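Local coordinates for aminopeptidase N family protein (Idiomarina loihiensis L2TR, PDB 4FGM) that is probably a zinc-dependent aminopeptidase of the M61 family, removing residues from the N-terminal end of peptides, at residues S198-D203 and D262-F267; H193-S198 and K250-A255; A205-T210 and H319-I324; F225-V230 and T243-S248. One frame throughout, in Å; residues are numbered along the deposited sequence.

Interaction 1 of 4, residues S198-D203 and D262-F267; sequences SRITAD and DNYQTF
Asp203 OD2 draws two donors from different sides. The phenol of Tyr264 gives it the strong bond, OH to OD2 at 2.8 Å, on the carboxylate's anti lone pair, the one turned away from OD1. Arg199, one turn earlier on the same helix, adds a salt bridge, NE to OD2 at 3.4 Å, whose hydrogen bond is weak; OD2 lies in the guanidinium plane at its edge. OD2 also sits at the edge of the Tyr264 ring, carboxylate and ring planes turned 36° apart. Tyr264 gets this far because its CG stands anti to the backbone N (chi1 177°), which sends the ring straight across to helix 197-215, where OH ends 3.2 Å from Ile200 CA. Ile200 fills in beside the phenol: CG1 packs 3.8 Å from Tyr264 CE1, while CG2 meets the edge of the Phe267 ring, 3.9 Å from CE2. Arg199 passes the other flank of the tyrosine, NE 3.7 Å from CE2, with guanidinium and ring nearly perpendicular at 83°. NH2 and NH1 of the arginine bond the carbonyls of Tyr258 and Gln257, in the loop leading into helix 262-277. A phenylalanine in place of Tyr264 would probably keep much of the packing on Ile200 but leave Asp203 with only the weak Arg199 bond among the partners described here. The two helices, their short axes 12.3 Å apart, are thus bridged by one long aromatic side chain whose buried hydroxyl is answered by a carboxylate, and the nearby arginine would be expected to keep that carboxylate ionised.

Interaction 2 of 4, residues H193-S198 and K250-A255; sequences HYADTS and KDLISA
Asp196 and Ser254 bring the two backbones to 4.8 Å between their CA atoms, where a single direct hydrogen bond joins them: Asp196 N to Ile253 O, 3.0 Å and fairly straight at 166°, in the carbonyl plane. Asp196 is the centre of an inverse gamma turn and also the N-cap of helix 197-215, its OD1 accepting from Arg199 N. Swung opposite the backbone N (chi1 178°), the carboxylate brings its other oxygen, OD2, 3.5 Å from Ala255 CA. Ala195 CB sits on Leu252 CB at 3.9 Å, a small apolar contact. Ser254 contributes a CA-H...O contact, CA to Tyr194 O at 3.5 Å. Three waters stitch the rest together: one joins Tyr194 N to Leu252 O, a second Tyr194 O to Ala255 N, and a third donates to Ser254 O, its very short approach to Asp196 OD2 being doubtful. Within its own loop His193 is pinned by Ala195 N, which donates to ND1 at 3.0 Å exactly in the ring plane, while NE2 bonds Thr174 OG1. The contact ties the start of helix 197-215 to the loop between strand 242-248 and helix 262-277. Leu252 and His193 reach down to Val229 on strand 222-230, Ile253 lies against Arg199, Ile200 and Tyr264 of the two helices, and Thr197 bonds Glu176 on strand 174-180.

Interaction 3 of 4, residues A205-T210 and H319-I324; sequences AKICET and HTSGII
Thr210 presses its hydroxyl against Ser321, OG1 lying 3.3 Å from CB. Its rotamer serves two purposes: OG1 stands beside the backbone N (chi1 -68°) and turns back to Lys206 O at 3.1 Å, from above the carbonyl plane and on the face opposite Thr210 N, while CG2 points out to Thr320 CG2 at 3.6 Å. Ser321 OG sits between its backbone N and carbonyl carbon (chi1 53°), a setting from which it bonds Leu317 O, in the last turn of the helix it follows. Ile323, its chain folded at chi2 (-60°), meets Ile207 roughly at a right angle, CG1 to CG1 at 4.1 Å. Lys206, its chain kinked at chi3, slants across and rests CE 3.9 Å from Ile323 CD1. Replacing Thr210 with an alanine would probably open a gap beside Thr320 and Ser321 and leave Lys206 O without its second donor. The partner segment leaves helix 308-320 through a Schellman motif, with Gly322 at positive phi. This mostly apolar contact sets the end of helix 308-320 against helix 197-215; beneath it Ile207 and Ile323 both reach Leu268 of helix 262-277, while Cys208 and Glu209 touch Ala180 of strand 174-180.

Interaction 4 of 4, residues F225-V230 and T243-S248; sequences FLTMVV and TALLCS
Phe225 to Val230 and Thr243 to Ser248 run side by side as parallel strands, in register residue for residue and laced by five backbone hydrogen bonds. The straightest is Met228 N to Leu245 O, 2.8 Å at 178°; Leu245 N to Leu226 O is the shortest at 2.7 Å. The tight part is the face carrying Phe225, Thr227, Leu245 and Cys247. There Leu245 CD1 packs 3.6 Å from Thr227 OG1 and also meets the edge of the Phe225 ring. Thr243 turns its methyl to the same ring, CG2 to CD2 at 3.6 Å, because OG1 takes the place opposite the backbone N (chi1 -177°), where it bonds Leu237 O on the next strand. Further along, Thr227 CG2 lies 3.7 Å from Cys247 SG. Helix 262-277 covers this face, with Thr243 and Leu245 touching Glu274 and Phe225 touching Cys271. On the other face Leu246 CD1 bridges Met228 CB at 3.8 Å and Val230 CG1 at 3.7 Å; Met228, here selenomethionine, continues to Gln103 and Phe105. The solvent side is at Val230, the one partly exposed residue of the twelve, though its backbone bond persists and Ser248 OG bonds Gly233 N. Alternate backbone groups pair between the strands, while Phe225, Thr227 and Val229 bond strand 183-190 on the far side, and mainly apolar side chains form a firm floor under the helix that carries two zinc ligands.

Interactions 1, 2 and 3 follow helix 197-215 from its N-cap through its middle turns, while interaction 4 pairs the strands beneath. Interactions 1 and 2 lie about 8 Å apart between centres and touch through Arg199 NH1 and Ile253 CD1 at 3.6 Å. Phe267 carries interaction 1 down to interaction 4, its CD1 4.1 Å from Cys247 SG, and Leu252 CD1 joins interaction 2 to it, 3.5 Å from Val229 CG2. Helix 262-277, which begins in interaction 1, goes on to the zinc ligands His273 and His277, completed by Glu307. Interaction 4 comes nearest the site, the Thr243 side chain about 7 Å from the bound maleic acid and 9 Å from zinc.

Interaction 1 of 4, residues S198-D203 and D262-F267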
loop_
_atom_site.group_PDB
_atom_site.type_symbol
_atom_site.label_atom_id
_atom_site.label_comp_id
_atom_site.label_asym_id
_atom_site.label_seq_id
_atom_site.Cartn_x
_atom_site.Cartn_y
_atom_site.Cartn_z
ATOM N N SER A 198 -1.470 24.253 -5.600
ATOM C CA SER A 198 -1.469 25.109 -4.422
ATOM C C SER A 198 -2.429 24.544 -3.398
ATOM O O SER A 198 -2.102 24.429 -2.223
ATOM C CB SER A 198 -1.889 26.535 -4.777
ATOM O OG SER A 198 -0.908 27.162 -5.583
ATOM N N ARG A 199 -3.616 24.173 -3.854
ATOM C CA ARG A 199 -4.630 23.638 -2.952
ATOM C C ARG A 199 -4.234 22.284 -2.364
ATOM O O ARG A 199 -4.337 22.085 -1.155
ATOM C CB ARG A 199 -5.969 23.540 -3.689
ATOM C CG ARG A 199 -7.168 23.220 -2.822
ATOM C CD ARG A 199 -7.389 21.733 -2.703
ATOM N NE ARG A 199 -8.674 21.410 -2.078
ATOM C CZ ARG A 199 -9.867 21.700 -2.597
ATOM N NH1 ARG A 199 -9.964 22.332 -3.762
ATOM N NH2 ARG A 199 -10.971 21.345 -1.952
ATOM N N ILE A 200 -3.773 21.363 -3.208
ATOM C CA ILE A 200 -3.368 20.033 -2.744
ATOM C C ILE A 200 -2.195 20.154 -1.777
ATOM O O ILE A 200 -2.139 19.502 -0.743
ATOM C CB ILE A 200 -2.955 19.131 -3.941
ATOM C CG1 ILE A 200 -4.168 18.878 -4.840
ATOM C CG2 ILE A 200 -2.406 17.811 -3.448
ATOM C CD1 ILE A 200 -3.825 18.206 -6.159
ATOM N N THR A 201 -1.259 21.015 -2.129
ATOM C CA THR A 201 -0.080 21.246 -1.326
ATOM C C THR A 201 -0.460 21.850 0.025
ATOM O O THR A 201 0.111 21.496 1.059
ATOM C CB THR A 201 0.894 22.146 -2.113
ATOM O OG1 THR A 201 2.015 21.358 -2.534
ATOM C CG2 THR A 201 1.347 23.327 -1.299
ATOM N N ALA A 202 -1.437 22.750 0.013
ATOM C CA ALA A 202 -1.904 23.375 1.243
ATOM C C ALA A 202 -2.511 22.305 2.151
ATOM O O ALA A 202 -2.306 22.330 3.367
ATOM C CB ALA A 202 -2.935 24.450 0.933
ATOM N N ASP A 203 -3.260 21.364 1.570
ATOM C CA ASP A 203 -3.843 20.300 2.380
ATOM C C ASP A 203 -2.761 19.348 2.900
ATOM O O ASP A 203 -2.828 18.892 4.049
ATOM C CB ASP A 203 -4.895 19.511 1.590
ATOM C CG ASP A 203 -6.169 20.304 1.364
ATOM O OD1 ASP A 203 -6.439 21.229 2.162
ATOM O OD2 ASP A 203 -6.904 19.997 0.401
ATOM N N ASP A 262 -14.873 12.048 -2.982
ATOM C CA ASP A 262 -14.306 10.757 -2.611
ATOM C C ASP A 262 -12.963 10.431 -3.258
ATOM O O ASP A 262 -12.096 9.824 -2.625
ATOM C CB ASP A 262 -15.312 9.644 -2.918
ATOM C CG ASP A 262 -16.566 9.749 -2.073
ATOM O OD1 ASP A 262 -16.931 10.883 -1.691
ATOM O OD2 ASP A 262 -17.198 8.704 -1.798
ATOM N N ASN A 263 -12.785 10.831 -4.513
ATOM C CA ASN A 263 -11.541 10.539 -5.212
ATOM C C ASN A 263 -10.353 11.305 -4.653
ATOM O O ASN A 263 -9.302 10.713 -4.399
ATOM C CB ASN A 263 -11.693 10.820 -6.704
ATOM C CG ASN A 263 -12.766 9.972 -7.331
ATOM O OD1 ASN A 263 -12.837 8.765 -7.094
ATOM N ND2 ASN A 263 -13.612 10.592 -8.137
ATOM N N TYR A 264 -10.515 12.612 -4.454
ATOM C CA TYR A 264 -9.437 13.420 -3.912
ATOM C C TYR A 264 -9.128 12.939 -2.498
ATOM O O TYR A 264 -7.970 12.914 -2.079
ATOM C CB TYR A 264 -9.828 14.896 -3.912
ATOM C CG TYR A 264 -8.795 15.820 -3.297
ATOM C CD1 TYR A 264 -7.432 15.632 -3.534
ATOM C CD2 TYR A 264 -9.183 16.902 -2.499
ATOM C CE1 TYR A 264 -6.480 16.498 -2.991
ATOM C CE2 TYR A 264 -8.245 17.774 -1.954
ATOM C CZ TYR A 264 -6.894 17.568 -2.202
ATOM O OH TYR A 264 -5.952 18.419 -1.670
ATOM N N GLN A 265 -10.169 12.538 -1.775
ATOM C CA GLN A 265 -10.015 12.030 -0.413
ATOM C C GLN A 265 -9.142 10.771 -0.409
ATOM O O GLN A 265 -8.309 10.580 0.476
ATOM C CB GLN A 265 -11.397 11.733 0.188
ATOM C CG GLN A 265 -11.396 10.860 1.434
ATOM C CD GLN A 265 -11.948 9.472 1.160
ATOM O OE1 GLN A 265 -11.198 8.509 0.979
ATOM N NE2 GLN A 265 -13.274 9.366 1.114
ATOM N N THR A 266 -9.339 9.913 -1.403
ATOM C CA THR A 266 -8.558 8.689 -1.515
ATOM C C THR A 266 -7.076 9.034 -1.690
ATOM O O THR A 266 -6.206 8.370 -1.126
ATOM C CB THR A 266 -9.040 7.841 -2.703
ATOM O OG1 THR A 266 -10.345 7.333 -2.414
ATOM C CG2 THR A 266 -8.110 6.668 -2.941
ATOM N N PHE A 267 -6.795 10.081 -2.459
ATOM C CA PHE A 267 -5.420 10.509 -2.684
ATOM C C PHE A 267 -4.805 11.043 -1.395
ATOM O O PHE A 267 -3.679 10.681 -1.035
ATOM C CB PHE A 267 -5.356 11.594 -3.762
ATOM C CG PHE A 267 -3.973 12.137 -3.986
ATOM C CD1 PHE A 267 -2.989 11.351 -4.573
ATOM C CD2 PHE A 267 -3.647 13.429 -3.580
ATOM C CE1 PHE A 267 -1.686 11.847 -4.753
ATOM C CE2 PHE A 267 -2.359 13.932 -3.752
ATOM C CZ PHE A 267 -1.376 13.140 -4.341
#

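Interaction 2 of 4, residues H193-S198 and K250-A255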
loop_
_atom_site.group_PDB
_atom_site.type_symbol
_atom_site.label_atom_id
_atom_site.label_comp_id
_atom_site.label_asym_id
_atom_site.label_seq_id
_atom_site.Cartn_x
_atom_site.Cartn_y
_atom_site.Cartn_z
ATOM N N HIS A 193 -2.326 15.705 -16.196
ATOM C CA HIS A 193 -3.178 16.008 -15.042
ATOM C C HIS A 193 -3.597 17.478 -15.051
ATOM O O HIS A 193 -3.053 18.276 -15.802
ATOM C CB HIS A 193 -2.407 15.738 -13.752
ATOM C CG HIS A 193 -1.300 16.717 -13.518
ATOM N ND1 HIS A 193 -1.519 17.964 -12.974
ATOM C CD2 HIS A 193 0.009 16.679 -13.858
ATOM C CE1 HIS A 193 -0.393 18.652 -12.994
ATOM N NE2 HIS A 193 0.550 17.896 -13.528
ATOM N N TYR A 194 -4.547 17.833 -14.192
ATOM C CA TYR A 194 -5.024 19.211 -14.099
ATOM C C TYR A 194 -5.046 19.640 -12.643
ATOM O O TYR A 194 -5.903 20.411 -12.225
ATOM C CB TYR A 194 -6.435 19.329 -14.675
ATOM C CG TYR A 194 -6.569 18.738 -16.056
ATOM C CD1 TYR A 194 -6.686 17.361 -16.234
ATOM C CD2 TYR A 194 -6.540 19.552 -17.189
ATOM C CE1 TYR A 194 -6.765 16.807 -17.503
ATOM C CE2 TYR A 194 -6.618 19.010 -18.463
ATOM C CZ TYR A 194 -6.729 17.634 -18.615
ATOM O OH TYR A 194 -6.788 17.085 -19.878
ATOM N N ALA A 195 -4.082 19.142 -11.877
ATOM C CA ALA A 195 -4.001 19.433 -10.454
ATOM C C ALA A 195 -3.803 20.880 -10.028
ATOM O O ALA A 195 -2.986 21.618 -10.579
ATOM C CB ALA A 195 -2.912 18.576 -9.816
ATOM N N ASP A 196 -4.582 21.270 -9.029
ATOM C CA ASP A 196 -4.474 22.590 -8.432
ATOM C C ASP A 196 -3.429 22.324 -7.341
ATOM O O ASP A 196 -3.784 22.015 -6.202
ATOM C CB ASP A 196 -5.804 22.990 -7.791
ATOM C CG ASP A 196 -5.738 24.344 -7.111
ATOM O OD1 ASP A 196 -4.610 24.805 -6.827
ATOM O OD2 ASP A 196 -6.810 24.937 -6.855
ATOM N N THR A 197 -2.149 22.416 -7.700
ATOM C CA THR A 197 -1.068 22.139 -6.757
ATOM C C THR A 197 -1.035 23.004 -5.502
ATOM O O THR A 197 -0.611 22.543 -4.446
ATOM C CB THR A 197 0.309 22.220 -7.440
ATOM O OG1 THR A 197 0.392 23.423 -8.205
ATOM C CG2 THR A 197 0.525 21.024 -8.341
ATOM N N SER A 198 -1.470 24.253 -5.600
ATOM C CA SER A 198 -1.469 25.109 -4.422
ATOM C C SER A 198 -2.429 24.544 -3.398
ATOM O O SER A 198 -2.102 24.429 -2.223
ATOM C CB SER A 198 -1.889 26.535 -4.777
ATOM O OG SER A 198 -0.908 27.162 -5.583
ATOM N N LYS A 250 -8.258 11.435 -11.771
ATOM C CA LYS A 250 -9.463 11.997 -11.169
ATOM C C LYS A 250 -9.291 12.263 -9.676
ATOM O O LYS A 250 -10.107 12.946 -9.074
ATOM C CB LYS A 250 -10.667 11.075 -11.390
ATOM C CG LYS A 250 -10.507 9.660 -10.851
ATOM C CD LYS A 250 -11.794 8.877 -11.033
ATOM C CE LYS A 250 -11.588 7.374 -10.883
ATOM N NZ LYS A 250 -11.112 6.989 -9.532
ATOM N N ASP A 251 -8.225 11.735 -9.084
ATOM C CA ASP A 251 -7.981 11.927 -7.656
ATOM C C ASP A 251 -7.280 13.250 -7.352
ATOM O O ASP A 251 -7.221 13.675 -6.199
ATOM C CB ASP A 251 -7.138 10.775 -7.095
ATOM C CG ASP A 251 -7.790 9.416 -7.301
ATOM O OD1 ASP A 251 -9.033 9.366 -7.433
ATOM O OD2 ASP A 251 -7.060 8.395 -7.318
ATOM N N LEU A 252 -6.742 13.894 -8.383
ATOM C CA LEU A 252 -6.043 15.154 -8.198
ATOM C C LEU A 252 -6.981 16.296 -8.531
ATOM O O LEU A 252 -7.128 16.684 -9.690
ATOM C CB LEU A 252 -4.794 15.202 -9.080
ATOM C CG LEU A 252 -3.749 14.119 -8.769
ATOM C CD1 LEU A 252 -2.571 14.276 -9.710
ATOM C CD2 LEU A 252 -3.272 14.225 -7.326
ATOM N N ILE A 253 -7.605 16.831 -7.489
ATOM C CA ILE A 253 -8.572 17.909 -7.610
ATOM C C ILE A 253 -8.075 19.127 -8.409
ATOM O O ILE A 253 -6.930 19.567 -8.270
ATOM C CB ILE A 253 -9.061 18.311 -6.192
ATOM C CG1 ILE A 253 -10.295 19.201 -6.293
ATOM C CG2 ILE A 253 -7.939 18.970 -5.411
ATOM C CD1 ILE A 253 -11.146 19.170 -5.037
ATOM N N SER A 254 -8.950 19.647 -9.269
ATOM C CA SER A 254 -8.624 20.789 -10.114
ATOM C C SER A 254 -9.001 22.128 -9.479
ATOM O O SER A 254 -9.667 22.179 -8.441
ATOM C CB SER A 254 -9.327 20.657 -11.469
ATOM O OG SER A 254 -10.731 20.794 -11.339
ATOM N N ALA A 255 -8.578 23.209 -10.123
ATOM C CA ALA A 255 -8.852 24.555 -9.641
ATOM C C ALA A 255 -10.334 24.918 -9.714
ATOM O O ALA A 255 -10.765 25.895 -9.101
ATOM C CB ALA A 255 -8.029 25.565 -10.436
HETATM O O HOH W 1 -6.080 15.872 -12.372
HETATM O O HOH W 2 -6.376 23.026 -12.126
HETATM O O HOH W 3 -8.816 23.639 -5.986
#

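Interaction 3 of 4, residues A205-T210 and H319-I324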
loop_
_atom_site.group_PDB
_atom_site.type_symbol
_atom_site.label_atom_id
_atom_site.label_comp_id
_atom_site.label_asym_id
_atom_site.label_seq_id
_atom_site.Cartn_x
_atom_site.Cartn_y
_atom_site.Cartn_z
ATOM N N ALA A 205 0.240 20.109 3.612
ATOM C CA ALA A 205 0.932 20.822 4.680
ATOM C C ALA A 205 0.192 20.579 5.992
ATOM O O ALA A 205 0.814 20.335 7.025
ATOM C CB ALA A 205 0.990 22.320 4.380
ATOM N N LYS A 206 -1.136 20.641 5.947
ATOM C CA LYS A 206 -1.939 20.410 7.140
ATOM C C LYS A 206 -1.762 18.985 7.642
ATOM O O LYS A 206 -1.458 18.765 8.819
ATOM C CB LYS A 206 -3.426 20.691 6.866
ATOM C CG LYS A 206 -3.829 22.128 7.151
ATOM C CD LYS A 206 -5.342 22.321 7.184
ATOM C CE LYS A 206 -5.925 22.537 5.797
ATOM N NZ LYS A 206 -7.393 22.804 5.860
ATOM N N ILE A 207 -1.950 18.016 6.753
ATOM C CA ILE A 207 -1.793 16.622 7.135
ATOM C C ILE A 207 -0.401 16.383 7.729
ATOM O O ILE A 207 -0.265 15.799 8.808
ATOM C CB ILE A 207 -1.989 15.696 5.921
ATOM C CG1 ILE A 207 -3.433 15.806 5.423
ATOM C CG2 ILE A 207 -1.642 14.269 6.290
ATOM C CD1 ILE A 207 -3.674 15.160 4.076
ATOM N N CYS A 208 0.627 16.849 7.025
ATOM C CA CYS A 208 2.005 16.674 7.474
ATOM C C CYS A 208 2.318 17.321 8.823
ATOM O O CYS A 208 2.981 16.713 9.667
ATOM C CB CYS A 208 2.971 17.198 6.409
ATOM S SG CYS A 208 3.023 16.168 4.925
ATOM N N GLU A 209 1.857 18.551 9.030
ATOM C CA GLU A 209 2.106 19.212 10.301
ATOM C C GLU A 209 1.440 18.421 11.419
ATOM O O GLU A 209 2.021 18.235 12.489
ATOM C CB GLU A 209 1.610 20.658 10.269
ATOM C CG GLU A 209 2.591 21.574 9.555
ATOM C CD GLU A 209 2.108 23.004 9.426
ATOM O OE1 GLU A 209 0.950 23.207 8.995
ATOM O OE2 GLU A 209 2.897 23.924 9.736
ATOM N N THR A 210 0.232 17.931 11.163
ATOM C CA THR A 210 -0.472 17.136 12.160
ATOM C C THR A 210 0.367 15.927 12.557
ATOM O O THR A 210 0.453 15.580 13.732
ATOM C CB THR A 210 -1.830 16.658 11.621
ATOM O OG1 THR A 210 -2.691 17.786 11.454
ATOM C CG2 THR A 210 -2.474 15.680 12.567
ATOM N N HIS A 319 -9.380 13.549 9.330
ATOM C CA HIS A 319 -10.473 14.229 10.023
ATOM C C HIS A 319 -9.890 15.093 11.131
ATOM O O HIS A 319 -10.346 16.212 11.372
ATOM C CB HIS A 319 -11.439 13.223 10.650
ATOM C CG HIS A 319 -12.394 13.837 11.626
ATOM N ND1 HIS A 319 -13.368 14.734 11.250
ATOM C CD2 HIS A 319 -12.493 13.712 12.971
ATOM C CE1 HIS A 319 -14.029 15.141 12.323
ATOM N NE2 HIS A 319 -13.517 14.536 13.378
ATOM N N THR A 320 -8.873 14.554 11.795
ATOM C CA THR A 320 -8.200 15.231 12.894
ATOM C C THR A 320 -7.511 16.520 12.458
ATOM O O THR A 320 -7.386 17.461 13.238
ATOM C CB THR A 320 -7.180 14.285 13.551
ATOM O OG1 THR A 320 -7.579 14.033 14.897
ATOM C CG2 THR A 320 -5.795 14.874 13.536
ATOM N N SER A 321 -7.064 16.560 11.210
ATOM C CA SER A 321 -6.402 17.740 10.687
ATOM C C SER A 321 -7.434 18.670 10.073
ATOM O O SER A 321 -7.098 19.746 9.578
ATOM C CB SER A 321 -5.369 17.337 9.639
ATOM O OG SER A 321 -5.968 16.510 8.659
ATOM N N GLY A 322 -8.690 18.244 10.099
ATOM C CA GLY A 322 -9.758 19.063 9.554
ATOM C C GLY A 322 -9.948 19.039 8.047
ATOM O O GLY A 322 -10.524 19.965 7.492
ATOM N N ILE A 323 -9.468 17.997 7.377
ATOM C CA ILE A 323 -9.632 17.908 5.929
ATOM C C ILE A 323 -11.033 17.366 5.626
ATOM O O ILE A 323 -11.720 17.859 4.732
ATOM C CB ILE A 323 -8.572 16.971 5.289
ATOM C CG1 ILE A 323 -7.160 17.460 5.632
ATOM C CG2 ILE A 323 -8.751 16.932 3.779
ATOM C CD1 ILE A 323 -6.850 18.849 5.145
ATOM N N ILE A 324 -11.449 16.354 6.386
ATOM C CA ILE A 324 -12.771 15.751 6.217
ATOM C C ILE A 324 -13.552 15.775 7.534
ATOM O O ILE A 324 -12.964 15.667 8.612
ATOM C CB ILE A 324 -12.670 14.285 5.745
ATOM C CG1 ILE A 324 -11.956 13.449 6.808
ATOM C CG2 ILE A 324 -11.945 14.220 4.395
ATOM C CD1 ILE A 324 -11.973 11.969 6.541
#

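Interaction 4 of 4, residues F225-V230 and T243-S248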
loop_
_atom_site.group_PDB
_atom_site.type_symbol
_atom_site.label_atom_id
_atom_site.label_comp_id
_atom_site.label_asym_id
_atom_site.label_seq_id
_atom_site.Cartn_x
_atom_site.Cartn_y
_atom_site.Cartn_z
ATOM N N PHE A 225 6.906 13.764 -2.288
ATOM C CA PHE A 225 5.831 12.871 -2.710
ATOM C C PHE A 225 5.970 12.688 -4.220
ATOM O O PHE A 225 5.533 13.547 -4.989
ATOM C CB PHE A 225 4.463 13.479 -2.391
ATOM C CG PHE A 225 4.135 13.524 -0.925
ATOM C CD1 PHE A 225 4.471 14.632 -0.154
ATOM C CD2 PHE A 225 3.483 12.460 -0.316
ATOM C CE1 PHE A 225 4.140 14.683 1.211
ATOM C CE2 PHE A 225 3.154 12.502 1.035
ATOM C CZ PHE A 225 3.487 13.613 1.802
ATOM N N LEU A 226 6.605 11.590 -4.636
ATOM C CA LEU A 226 6.811 11.309 -6.059
ATOM C C LEU A 226 5.539 10.673 -6.603
ATOM O O LEU A 226 5.183 9.551 -6.233
ATOM C CB LEU A 226 8.005 10.373 -6.246
ATOM C CG LEU A 226 9.298 10.851 -5.578
ATOM C CD1 LEU A 226 10.416 9.842 -5.850
ATOM C CD2 LEU A 226 9.685 12.234 -6.105
ATOM N N THR A 227 4.868 11.384 -7.500
ATOM C CA THR A 227 3.599 10.910 -8.021
ATOM C C THR A 227 3.461 10.697 -9.512
ATOM O O THR A 227 3.654 11.615 -10.303
ATOM C CB THR A 227 2.468 11.879 -7.596
ATOM O OG1 THR A 227 2.537 12.093 -6.182
ATOM C CG2 THR A 227 1.103 11.307 -7.945
HETATM N N MSE A 228 3.115 9.471 -9.885
HETATM C CA MSE A 228 2.858 9.136 -11.278
HETATM C C MSE A 228 1.330 9.191 -11.422
HETATM O O MSE A 228 0.587 8.559 -10.654
HETATM C CB MSE A 228 3.378 7.739 -11.612
HETATM C CG MSE A 228 4.864 7.703 -11.868
HETATM SE SE MSE A 228 5.512 5.909 -12.127
HETATM C CE MSE A 228 5.399 5.320 -10.286
ATOM N N VAL A 229 0.865 9.961 -12.395
ATOM C CA VAL A 229 -0.565 10.115 -12.605
ATOM C C VAL A 229 -1.025 9.452 -13.889
ATOM O O VAL A 229 -0.608 9.848 -14.979
ATOM C CB VAL A 229 -0.959 11.608 -12.665
ATOM C CG1 VAL A 229 -2.477 11.746 -12.627
ATOM C CG2 VAL A 229 -0.317 12.362 -11.512
ATOM N N VAL A 230 -1.896 8.456 -13.758
ATOM C CA VAL A 230 -2.421 7.750 -14.917
ATOM C C VAL A 230 -3.947 7.848 -14.949
ATOM O O VAL A 230 -4.540 8.578 -14.163
ATOM C CB VAL A 230 -1.997 6.272 -14.890
ATOM C CG1 VAL A 230 -0.481 6.178 -14.877
ATOM C CG2 VAL A 230 -2.587 5.580 -13.668
ATOM N N THR A 243 8.212 9.051 -0.990
ATOM C CA THR A 243 7.281 7.977 -1.275
ATOM C C THR A 243 6.987 8.006 -2.763
ATOM O O THR A 243 7.024 9.064 -3.389
ATOM C CB THR A 243 5.957 8.110 -0.467
ATOM O OG1 THR A 243 5.114 6.986 -0.755
ATOM C CG2 THR A 243 5.224 9.393 -0.817
ATOM N N ALA A 244 6.739 6.832 -3.329
ATOM C CA ALA A 244 6.409 6.719 -4.744
ATOM C C ALA A 244 4.928 6.341 -4.817
ATOM O O ALA A 244 4.501 5.314 -4.271
ATOM C CB ALA A 244 7.275 5.647 -5.411
ATOM N N LEU A 245 4.149 7.186 -5.483
ATOM C CA LEU A 245 2.718 6.965 -5.612
ATOM C C LEU A 245 2.258 6.837 -7.052
ATOM O O LEU A 245 2.807 7.466 -7.954
ATOM C CB LEU A 245 1.951 8.134 -4.995
ATOM C CG LEU A 245 2.356 8.659 -3.620
ATOM C CD1 LEU A 245 1.649 10.000 -3.379
ATOM C CD2 LEU A 245 2.006 7.624 -2.543
ATOM N N LEU A 246 1.237 6.017 -7.257
ATOM C CA LEU A 246 0.629 5.861 -8.571
ATOM C C LEU A 246 -0.835 6.153 -8.292
ATOM O O LEU A 246 -1.471 5.442 -7.518
ATOM C CB LEU A 246 0.779 4.438 -9.097
ATOM C CG LEU A 246 0.044 4.216 -10.423
ATOM C CD1 LEU A 246 0.645 5.112 -11.503
ATOM C CD2 LEU A 246 0.132 2.747 -10.816
ATOM N N CYS A 247 -1.366 7.213 -8.887
ATOM C CA CYS A 247 -2.762 7.561 -8.649
ATOM C C CYS A 247 -3.529 7.885 -9.917
ATOM O O CYS A 247 -2.949 8.125 -10.973
ATOM C CB CYS A 247 -2.857 8.750 -7.690
ATOM S SG CYS A 247 -2.390 10.302 -8.440
ATOM N N SER A 248 -4.852 7.897 -9.794
ATOM C CA SER A 248 -5.724 8.195 -10.921
ATOM C C SER A 248 -5.854 9.700 -11.082
ATOM O O SER A 248 -5.913 10.443 -10.101
ATOM C CB SER A 248 -7.091 7.560 -10.696
ATOM O OG SER A 248 -6.946 6.162 -10.526
#